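Local coordinates for protein alpha-11 giardin (Giardia intestinalis, PDB 2II2) that binds calcium as an unusual annexin and probably takes part in calcium-dependent phospholipid binding, parasite attachment and remodelling of the Giardia cytoskeleton, at residues 10-15 against 26-31; 188-193 against 227-232; 157-162 against 179-184. All blocks are in the same frame, centred on the assembly; numbering follows the deposited sequence.

Interaction 1: 10-15 against 26-31; sequences IPEVKA and VTFTSR
Glu12 and Arg31 meet in a two-pronged salt bridge, carboxylate against the edge of the guanidinium. Arg31 NH1 donates to Glu12 OE1 at 2.8 Å, with an N-H...O angle of 165°. That oxygen is approached on its syn side but from a direction tilted out of the carboxylate plane, in keeping with the 35° between the two flat groups, so the pair is twisted and not coplanar. The second prong, Arg31 NH2 to Glu12 OE2, refines to 2.4 Å, too short for its exact length to be relied on. If both prongs are real, they would limit the rotation of the two groups, although Arg31 is exposed. Glu12 reaches across in extended form, CG anti to the backbone N and the chain straight beyond it, whereas Arg31 reaches the carboxylate with a chain bent at chi3.

Phe28 lies under the guanidinium and beside the carboxylate. Its CD1 sits 3.4 Å from the guanidinium plane of Arg31, displaced toward the rim of the group, and its edge faces Glu12, with Phe28 CE1 3.6 Å from Glu12 OE1. Negative charge near the electropositive ring edge would probably be favourable. Val13 closes over one face of the ring: its CB is 3.7 Å from the Phe28 centroid and 20° off the normal, a CH-pi contact, while CG2 rests near CE2 and CD2. The salt bridge thus lies beside a buried apolar pair.

Helices 9-18 and 22-29 are joined here as a helical hairpin near one end of this all-helical annexin. Ala9 and Ile16 also touch Phe28 from helix 9-18, Trp32 meets its ring, and Trp73 of helix 64-73 packs on it. On the other partner, Val13 continues the apolar packing onto Phe44 of helix 34-48.

Interaction 2: 188-193 against 227-232; sequences DEYKEI and YYNLAP
With chi1 at -161°, Tyr190 holds its CG anti to the backbone N and sends its ring toward helix 216-230; Asn229 answers with chi1 -72°, which brings its amide nitrogen over that ring. Asn229 ND2 lies 3.4 Å above the plane of the Tyr190 ring, over its centre, and the amide is inclined 67° to the ring. The amide nitrogen therefore faces the ring without the amide lying flat on it. Asn229 CB adds a tight contact of 3.3 Å with Tyr190 CD2. The polar ends are secured elsewhere: Asn229 ND2 is hydrogen-bonded to Ile182 O, and Tyr190 OH to His226 ND1, so both groups are fixed from outside the contact.

In this all-helical annexin fold the contact joins two helices that are not neighbours in the chain, helix 187-201 and the last turn of helix 216-230; helix 205-212 lies between them in sequence. The backbones come close, Lys191 CA and Leu230 CA being 6.1 Å apart.

Leu230 fills the next position along the interface. Its CD2 approaches the edge of the Tyr190 ring, 4.0 Å from CD2 of the tyrosine, and stands 4.1 Å from Lys191 CA. Lys191 thus contributes its backbone side of the helix, while its extended side chain leads away.

Interaction 3: 157-162 against 179-184; sequences ASDAEV and VRLIIT
Leu181 packs its CD1 methyl against helix 156-169, meeting Asp159 and Val162 in a small buried contact that joins this helix to the next one in the chain, helix 175-184. The contact is modest, with 122 Å² buried over both sides, and one methyl group makes all its close approaches. Leu181 CD1 lies 3.6 Å from Asp159 O and 3.7 Å from Val162 CG1. Leu181 CD1 is also 4.0 Å from Asp159 CB, so it rests on residues one turn apart on the facing helix. The CG of Leu181 stands anti to the backbone N (chi1 -172°), which directs the branch toward helix 156-169; the nearest CA atoms, those of Asp159 and Leu181, remain 7.5 Å apart. Val162 and Leu181 run antiparallel alongside each other, so that their methyls meet from the side.

Asp159 presents its CB to the leucine while its carboxylate is occupied elsewhere: OD2 forms a salt bridge with Arg153 NE, and OD1 is hydrogen-bonded to Ser155 OG. These two partners hold the carboxylate from the residues leading into helix 156-169. On the other helix, the Thr184 hydroxyl folds back on the preceding turn, OG1 donating to Arg180 O at 2.7 Å. Thr184 N reaches the same oxygen from the opposite face of the carbonyl plane, giving that acceptor two donors.

Ile193 of helix 187-201 also touches Asp159, bringing a third helix to this site. The two segments run roughly antiparallel, so helices 156-169 and 175-184 form a helical hairpin, in keeping with the helix-turn-helix units of the annexin fold.

In the fold
From the N terminus, interaction 1 comes first: it closes the short connection between helices 9-18 and 22-29. Interaction 3 follows, bringing helix 175-184 back to helix 156-169 with 16 residues, 11 of them helical, between its segments. Interaction 2 then spans 33 mostly helical residues between helices 187-201 and 216-230. The three run in series, none nested or crossed. Interaction 1 lies on the opposite side of the chain's centre, its centre about 40 Å from that of interaction 2 and 48 Å from that of interaction 3. Interactions 2 and 3 adjoin, with centres about 11 Å apart, and together tie four helices, 156-169, 175-184, 187-201 and 216-230, into one cluster.

Interaction 1: 10-15 against 26-31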
loop_
_atom_site.group_PDB
_atom_site.type_symbol
_atom_site.label_atom_id
_atom_site.label_comp_id
_atom_site.label_asym_id
_atom_site.label_seq_id
_atom_site.Cartn_x
_atom_site.Cartn_y
_atom_site.Cartn_z
ATOM N N ILE A 10 -25.838 11.578 9.794
ATOM C CA ILE A 10 -24.907 12.420 10.550
ATOM C C ILE A 10 -25.059 12.253 12.066
ATOM O O ILE A 10 -24.085 11.918 12.738
ATOM C CB ILE A 10 -25.014 13.886 10.089
ATOM C CG1 ILE A 10 -24.341 14.020 8.722
ATOM C CG2 ILE A 10 -24.365 14.836 11.048
ATOM C CD1 ILE A 10 -24.721 15.238 7.964
ATOM N N PRO A 11 -26.276 12.465 12.605
ATOM C CA PRO A 11 -26.422 12.195 14.040
ATOM C C PRO A 11 -26.169 10.724 14.410
ATOM O O PRO A 11 -25.690 10.422 15.505
ATOM C CB PRO A 11 -27.879 12.625 14.343
ATOM C CG PRO A 11 -28.529 12.768 13.061
ATOM C CD PRO A 11 -27.507 13.019 12.008
ATOM N N GLU A 12 -26.518 9.817 13.502
ATOM C CA GLU A 12 -26.295 8.383 13.724
ATOM C C GLU A 12 -24.816 8.088 13.977
ATOM O O GLU A 12 -24.457 7.445 14.980
ATOM C CB GLU A 12 -26.809 7.583 12.524
ATOM C CG GLU A 12 -26.640 6.072 12.645
ATOM C CD GLU A 12 -27.061 5.320 11.404
ATOM O OE1 GLU A 12 -27.278 5.929 10.333
ATOM O OE2 GLU A 12 -27.156 4.079 11.502
ATOM N N VAL A 13 -23.960 8.564 13.084
ATOM C CA VAL A 13 -22.544 8.290 13.262
ATOM C C VAL A 13 -21.900 9.116 14.386
ATOM O O VAL A 13 -20.965 8.659 15.025
ATOM C CB VAL A 13 -21.725 8.400 11.951
ATOM C CG1 VAL A 13 -21.611 9.865 11.457
ATOM C CG2 VAL A 13 -20.352 7.765 12.105
ATOM N N LYS A 14 -22.430 10.318 14.641
ATOM C CA LYS A 14 -21.901 11.100 15.750
ATOM C C LYS A 14 -22.106 10.313 17.041
ATOM O O LYS A 14 -21.208 10.223 17.889
ATOM C CB LYS A 14 -22.562 12.480 15.804
ATOM C CG LYS A 14 -21.980 13.393 16.858
ATOM C CD LYS A 14 -22.553 14.796 16.714
ATOM C CE LYS A 14 -21.917 15.821 17.631
ATOM N NZ LYS A 14 -22.366 15.659 19.050
ATOM N N ALA A 15 -23.290 9.701 17.171
ATOM C CA ALA A 15 -23.588 8.914 18.357
ATOM C C ALA A 15 -22.729 7.644 18.460
ATOM O O ALA A 15 -22.298 7.254 19.562
ATOM C CB ALA A 15 -25.065 8.567 18.407
ATOM N N VAL A 26 -18.086 -0.041 11.966
ATOM C CA VAL A 26 -17.822 -0.880 10.788
ATOM C C VAL A 26 -19.060 -1.025 9.903
ATOM O O VAL A 26 -19.002 -0.807 8.694
ATOM C CB VAL A 26 -17.300 -2.264 11.194
ATOM C CG1 VAL A 26 -17.163 -3.211 10.027
ATOM C CG2 VAL A 26 -15.945 -2.147 11.901
ATOM N N THR A 27 -20.175 -1.395 10.513
ATOM C CA THR A 27 -21.387 -1.596 9.731
ATOM C C THR A 27 -21.892 -0.283 9.128
ATOM O O THR A 27 -22.384 -0.259 7.993
ATOM C CB THR A 27 -22.463 -2.309 10.556
ATOM O OG1 THR A 27 -22.818 -1.505 11.674
ATOM C CG2 THR A 27 -21.943 -3.630 11.043
ATOM N N PHE A 28 -21.783 0.810 9.884
ATOM C CA PHE A 28 -22.140 2.117 9.341
ATOM C C PHE A 28 -21.322 2.466 8.089
ATOM O O PHE A 28 -21.844 2.928 7.061
ATOM C CB PHE A 28 -21.984 3.211 10.408
ATOM C CG PHE A 28 -22.289 4.589 9.887
ATOM C CD1 PHE A 28 -23.595 5.088 9.900
ATOM C CD2 PHE A 28 -21.292 5.375 9.353
ATOM C CE1 PHE A 28 -23.871 6.354 9.405
ATOM C CE2 PHE A 28 -21.554 6.626 8.832
ATOM C CZ PHE A 28 -22.853 7.113 8.863
ATOM N N THR A 29 -20.012 2.242 8.190
ATOM C CA THR A 29 -19.099 2.592 7.115
ATOM C C THR A 29 -19.409 1.801 5.851
ATOM O O THR A 29 -19.237 2.312 4.755
ATOM C CB THR A 29 -17.654 2.421 7.568
ATOM O OG1 THR A 29 -17.416 3.310 8.667
ATOM C CG2 THR A 29 -16.665 2.752 6.459
ATOM N N SER A 30 -19.896 0.572 6.025
ATOM C CA SER A 30 -20.165 -0.321 4.896
ATOM C C SER A 30 -21.225 0.220 3.925
ATOM O O SER A 30 -21.333 -0.243 2.768
ATOM C CB SER A 30 -20.617 -1.696 5.412
ATOM O OG SER A 30 -21.997 -1.677 5.769
ATOM N N ARG A 31 -22.009 1.207 4.356
ATOM C CA ARG A 31 -23.140 1.669 3.571
ATOM C C ARG A 31 -22.783 2.537 2.393
ATOM O O ARG A 31 -23.612 2.695 1.502
ATOM C CB ARG A 31 -24.090 2.476 4.462
ATOM C CG ARG A 31 -24.714 1.702 5.556
ATOM C CD ARG A 31 -25.782 2.547 6.188
ATOM N NE ARG A 31 -25.853 2.221 7.592
ATOM C CZ ARG A 31 -26.297 3.050 8.515
ATOM N NH1 ARG A 31 -26.726 4.266 8.163
ATOM N NH2 ARG A 31 -26.312 2.653 9.777
#

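Interaction 2: 188-193 against 227-232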
loop_
_atom_site.group_PDB
_atom_site.type_symbol
_atom_site.label_atom_id
_atom_site.label_comp_id
_atom_site.label_asym_id
_atom_site.label_seq_id
_atom_site.Cartn_x
_atom_site.Cartn_y
_atom_site.Cartn_z
ATOM N N ASP A 188 3.459 -4.706 -21.064
ATOM C CA ASP A 188 3.537 -5.704 -22.126
ATOM C C ASP A 188 4.906 -6.366 -22.154
ATOM O O ASP A 188 5.011 -7.596 -22.210
ATOM C CB ASP A 188 3.214 -5.087 -23.492
ATOM C CG ASP A 188 1.729 -4.817 -23.707
ATOM O OD1 ASP A 188 0.888 -5.154 -22.855
ATOM O OD2 ASP A 188 1.408 -4.256 -24.768
ATOM N N GLU A 189 5.969 -5.559 -22.161
ATOM C CA GLU A 189 7.296 -6.147 -22.177
ATOM C C GLU A 189 7.603 -6.900 -20.888
ATOM O O GLU A 189 8.234 -7.953 -20.927
ATOM C CB GLU A 189 8.364 -5.091 -22.401
ATOM C CG GLU A 189 8.405 -4.644 -23.847
ATOM C CD GLU A 189 9.672 -3.873 -24.252
ATOM O OE1 GLU A 189 10.429 -3.427 -23.345
ATOM O OE2 GLU A 189 9.859 -3.673 -25.494
ATOM N N TYR A 190 7.166 -6.369 -19.740
ATOM C CA TYR A 190 7.483 -7.042 -18.503
ATOM C C TYR A 190 6.843 -8.433 -18.369
ATOM O O TYR A 190 7.451 -9.340 -17.807
ATOM C CB TYR A 190 7.099 -6.196 -17.265
ATOM C CG TYR A 190 7.822 -6.679 -16.042
ATOM C CD1 TYR A 190 9.169 -6.383 -15.865
ATOM C CD2 TYR A 190 7.190 -7.471 -15.094
ATOM C CE1 TYR A 190 9.875 -6.836 -14.746
ATOM C CE2 TYR A 190 7.866 -7.929 -13.959
ATOM C CZ TYR A 190 9.233 -7.618 -13.791
ATOM O OH TYR A 190 9.943 -8.053 -12.679
ATOM N N LYS A 191 5.622 -8.591 -18.879
ATOM C CA LYS A 191 5.001 -9.912 -18.858
ATOM C C LYS A 191 5.925 -10.911 -19.581
ATOM O O LYS A 191 6.112 -12.059 -19.127
ATOM C CB LYS A 191 3.649 -9.856 -19.566
ATOM C CG LYS A 191 2.828 -11.126 -19.440
ATOM C CD LYS A 191 1.471 -11.028 -20.101
ATOM C CE LYS A 191 0.671 -12.296 -19.807
ATOM N NZ LYS A 191 -0.689 -12.185 -20.399
ATOM N N GLU A 192 6.499 -10.470 -20.709
ATOM C CA GLU A 192 7.414 -11.312 -21.461
ATOM C C GLU A 192 8.759 -11.544 -20.738
ATOM O O GLU A 192 9.297 -12.662 -20.748
ATOM C CB GLU A 192 7.640 -10.705 -22.836
ATOM C CG GLU A 192 6.352 -10.633 -23.634
ATOM C CD GLU A 192 6.361 -9.608 -24.767
ATOM O OE1 GLU A 192 7.410 -8.968 -25.017
ATOM O OE2 GLU A 192 5.290 -9.441 -25.411
ATOM N N ILE A 193 9.299 -10.496 -20.099
ATOM C CA ILE A 193 10.537 -10.605 -19.345
ATOM C C ILE A 193 10.364 -11.606 -18.208
ATOM O O ILE A 193 11.235 -12.465 -17.984
ATOM C CB ILE A 193 10.979 -9.223 -18.818
ATOM C CG1 ILE A 193 11.384 -8.313 -19.990
ATOM C CG2 ILE A 193 12.076 -9.352 -17.765
ATOM C CD1 ILE A 193 11.443 -6.828 -19.577
ATOM N N TYR A 227 5.541 -7.121 -9.070
ATOM C CA TYR A 227 4.155 -7.549 -9.219
ATOM C C TYR A 227 3.270 -6.471 -9.821
ATOM O O TYR A 227 2.330 -6.804 -10.520
ATOM C CB TYR A 227 3.594 -8.092 -7.902
ATOM C CG TYR A 227 3.993 -9.528 -7.638
ATOM C CD1 TYR A 227 4.608 -9.903 -6.458
ATOM C CD2 TYR A 227 3.730 -10.523 -8.583
ATOM C CE1 TYR A 227 4.959 -11.249 -6.213
ATOM C CE2 TYR A 227 4.074 -11.856 -8.344
ATOM C CZ TYR A 227 4.685 -12.214 -7.163
ATOM O OH TYR A 227 4.972 -13.538 -6.944
ATOM N N TYR A 228 3.552 -5.199 -9.533
ATOM C CA TYR A 228 2.763 -4.099 -10.073
ATOM C C TYR A 228 2.752 -4.155 -11.595
ATOM O O TYR A 228 1.733 -3.908 -12.225
ATOM C CB TYR A 228 3.305 -2.745 -9.577
ATOM C CG TYR A 228 2.395 -1.621 -10.031
ATOM C CD1 TYR A 228 1.285 -1.258 -9.260
ATOM C CD2 TYR A 228 2.631 -0.942 -11.202
ATOM C CE1 TYR A 228 0.413 -0.251 -9.675
ATOM C CE2 TYR A 228 1.755 0.066 -11.630
ATOM C CZ TYR A 228 0.650 0.411 -10.860
ATOM O OH TYR A 228 -0.223 1.395 -11.274
ATOM N N ASN A 229 3.917 -4.481 -12.154
ATOM C CA ASN A 229 4.038 -4.608 -13.595
ATOM C C ASN A 229 3.135 -5.700 -14.192
ATOM O O ASN A 229 2.688 -5.596 -15.322
ATOM C CB ASN A 229 5.454 -4.888 -14.019
ATOM C CG ASN A 229 6.373 -3.697 -13.866
ATOM O OD1 ASN A 229 5.916 -2.561 -13.732
ATOM N ND2 ASN A 229 7.670 -3.944 -13.892
ATOM N N LEU A 230 2.972 -6.781 -13.443
ATOM C CA LEU A 230 2.104 -7.880 -13.870
ATOM C C LEU A 230 0.616 -7.530 -13.723
ATOM O O LEU A 230 -0.172 -7.742 -14.664
ATOM C CB LEU A 230 2.474 -9.156 -13.125
ATOM C CG LEU A 230 3.896 -9.693 -13.398
ATOM C CD1 LEU A 230 4.222 -10.900 -12.504
ATOM C CD2 LEU A 230 4.158 -10.018 -14.864
ATOM N N ALA A 231 0.240 -6.942 -12.582
ATOM C CA ALA A 231 -1.087 -6.353 -12.400
ATOM C C ALA A 231 -1.054 -5.499 -11.144
ATOM O O ALA A 231 -0.571 -5.933 -10.127
ATOM C CB ALA A 231 -2.145 -7.425 -12.202
ATOM N N PRO A 232 -1.554 -4.271 -11.181
ATOM C CA PRO A 232 -1.580 -3.465 -9.964
ATOM C C PRO A 232 -2.140 -4.179 -8.745
ATOM O O PRO A 232 -1.583 -4.071 -7.648
ATOM C CB PRO A 232 -2.410 -2.271 -10.385
ATOM C CG PRO A 232 -1.972 -2.090 -11.820
ATOM C CD PRO A 232 -1.958 -3.495 -12.364
#

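Interaction 3: 157-162 against 179-184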
loop_
_atom_site.group_PDB
_atom_site.type_symbol
_atom_site.label_atom_id
_atom_site.label_comp_id
_atom_site.label_asym_id
_atom_site.label_seq_id
_atom_site.Cartn_x
_atom_site.Cartn_y
_atom_site.Cartn_z
ATOM N N ALA A 157 14.737 -10.649 -24.013
ATOM C CA ALA A 157 15.652 -11.751 -23.632
ATOM C C ALA A 157 16.802 -11.256 -22.775
ATOM O O ALA A 157 17.148 -11.853 -21.724
ATOM C CB ALA A 157 16.175 -12.490 -24.854
ATOM N N SER A 158 17.423 -10.172 -23.234
ATOM C CA SER A 158 18.557 -9.654 -22.490
ATOM C C SER A 158 18.136 -9.086 -21.129
ATOM O O SER A 158 18.888 -9.203 -20.159
ATOM C CB SER A 158 19.388 -8.658 -23.289
ATOM O OG SER A 158 18.652 -7.545 -23.724
ATOM N N ASP A 159 16.937 -8.516 -21.032
ATOM C CA ASP A 159 16.457 -8.002 -19.761
ATOM C C ASP A 159 16.227 -9.134 -18.760
ATOM O O ASP A 159 16.533 -9.001 -17.573
ATOM C CB ASP A 159 15.162 -7.235 -19.982
ATOM C CG ASP A 159 15.356 -5.887 -20.657
ATOM O OD1 ASP A 159 16.509 -5.441 -20.839
ATOM O OD2 ASP A 159 14.312 -5.292 -21.021
ATOM N N ALA A 160 15.685 -10.251 -19.226
ATOM C CA ALA A 160 15.567 -11.417 -18.368
ATOM C C ALA A 160 16.937 -11.907 -17.857
ATOM O O ALA A 160 17.065 -12.289 -16.702
ATOM C CB ALA A 160 14.829 -12.524 -19.078
ATOM N N GLU A 161 17.948 -11.859 -18.733
ATOM C CA GLU A 161 19.295 -12.216 -18.348
ATOM C C GLU A 161 19.875 -11.227 -17.321
ATOM O O GLU A 161 20.569 -11.643 -16.414
ATOM C CB GLU A 161 20.200 -12.332 -19.579
ATOM C CG GLU A 161 19.993 -13.597 -20.392
ATOM C CD GLU A 161 20.570 -14.866 -19.767
ATOM O OE1 GLU A 161 21.144 -14.836 -18.651
ATOM O OE2 GLU A 161 20.428 -15.917 -20.428
ATOM N N VAL A 162 19.560 -9.935 -17.436
ATOM C CA VAL A 162 20.014 -8.937 -16.470
ATOM C C VAL A 162 19.435 -9.304 -15.093
ATOM O O VAL A 162 20.147 -9.263 -14.064
ATOM C CB VAL A 162 19.588 -7.495 -16.877
ATOM C CG1 VAL A 162 19.821 -6.495 -15.722
ATOM C CG2 VAL A 162 20.326 -7.057 -18.126
ATOM N N VAL A 179 16.402 -2.061 -10.137
ATOM C CA VAL A 179 15.275 -1.196 -9.899
ATOM C C VAL A 179 14.900 -0.481 -11.200
ATOM O O VAL A 179 13.714 -0.414 -11.567
ATOM C CB VAL A 179 15.580 -0.181 -8.778
ATOM C CG1 VAL A 179 14.464 0.848 -8.703
ATOM C CG2 VAL A 179 15.708 -0.903 -7.466
ATOM N N ARG A 180 15.882 0.074 -11.913
ATOM C CA ARG A 180 15.587 0.797 -13.139
ATOM C C ARG A 180 14.889 -0.109 -14.128
ATOM O O ARG A 180 13.897 0.309 -14.747
ATOM C CB ARG A 180 16.866 1.347 -13.735
ATOM C CG ARG A 180 16.677 2.143 -14.973
ATOM C CD ARG A 180 18.004 2.773 -15.368
ATOM N NE ARG A 180 18.587 3.573 -14.288
ATOM C CZ ARG A 180 18.247 4.833 -14.013
ATOM N NH1 ARG A 180 17.306 5.463 -14.713
ATOM N NH2 ARG A 180 18.840 5.468 -13.019
ATOM N N LEU A 181 15.409 -1.338 -14.283
ATOM C CA LEU A 181 14.772 -2.275 -15.224
ATOM C C LEU A 181 13.298 -2.479 -14.915
ATOM O O LEU A 181 12.430 -2.328 -15.800
ATOM C CB LEU A 181 15.528 -3.591 -15.252
ATOM C CG LEU A 181 15.147 -4.639 -16.308
ATOM C CD1 LEU A 181 16.305 -5.590 -16.490
ATOM C CD2 LEU A 181 13.891 -5.425 -15.928
ATOM N N ILE A 182 13.019 -2.777 -13.650
ATOM C CA ILE A 182 11.639 -3.070 -13.269
ATOM C C ILE A 182 10.741 -1.833 -13.390
ATOM O O ILE A 182 9.671 -1.883 -13.999
ATOM C CB ILE A 182 11.588 -3.629 -11.846
ATOM C CG1 ILE A 182 12.287 -4.989 -11.769
ATOM C CG2 ILE A 182 10.160 -3.802 -11.389
ATOM C CD1 ILE A 182 12.537 -5.483 -10.364
ATOM N N ILE A 183 11.198 -0.718 -12.817
ATOM C CA ILE A 183 10.385 0.499 -12.776
ATOM C C ILE A 183 10.082 1.112 -14.145
ATOM O O ILE A 183 9.033 1.759 -14.308
ATOM C CB ILE A 183 11.033 1.592 -11.844
ATOM C CG1 ILE A 183 11.026 1.168 -10.379
ATOM C CG2 ILE A 183 10.456 3.001 -12.115
ATOM C CD1 ILE A 183 9.683 1.203 -9.750
ATOM N N THR A 184 10.977 0.910 -15.111
ATOM C CA THR A 184 10.785 1.500 -16.430
ATOM C C THR A 184 10.192 0.538 -17.445
ATOM O O THR A 184 10.023 0.914 -18.603
ATOM C CB THR A 184 12.104 2.069 -17.022
ATOM O OG1 THR A 184 13.038 1.005 -17.239
ATOM C CG2 THR A 184 12.737 3.127 -16.121
#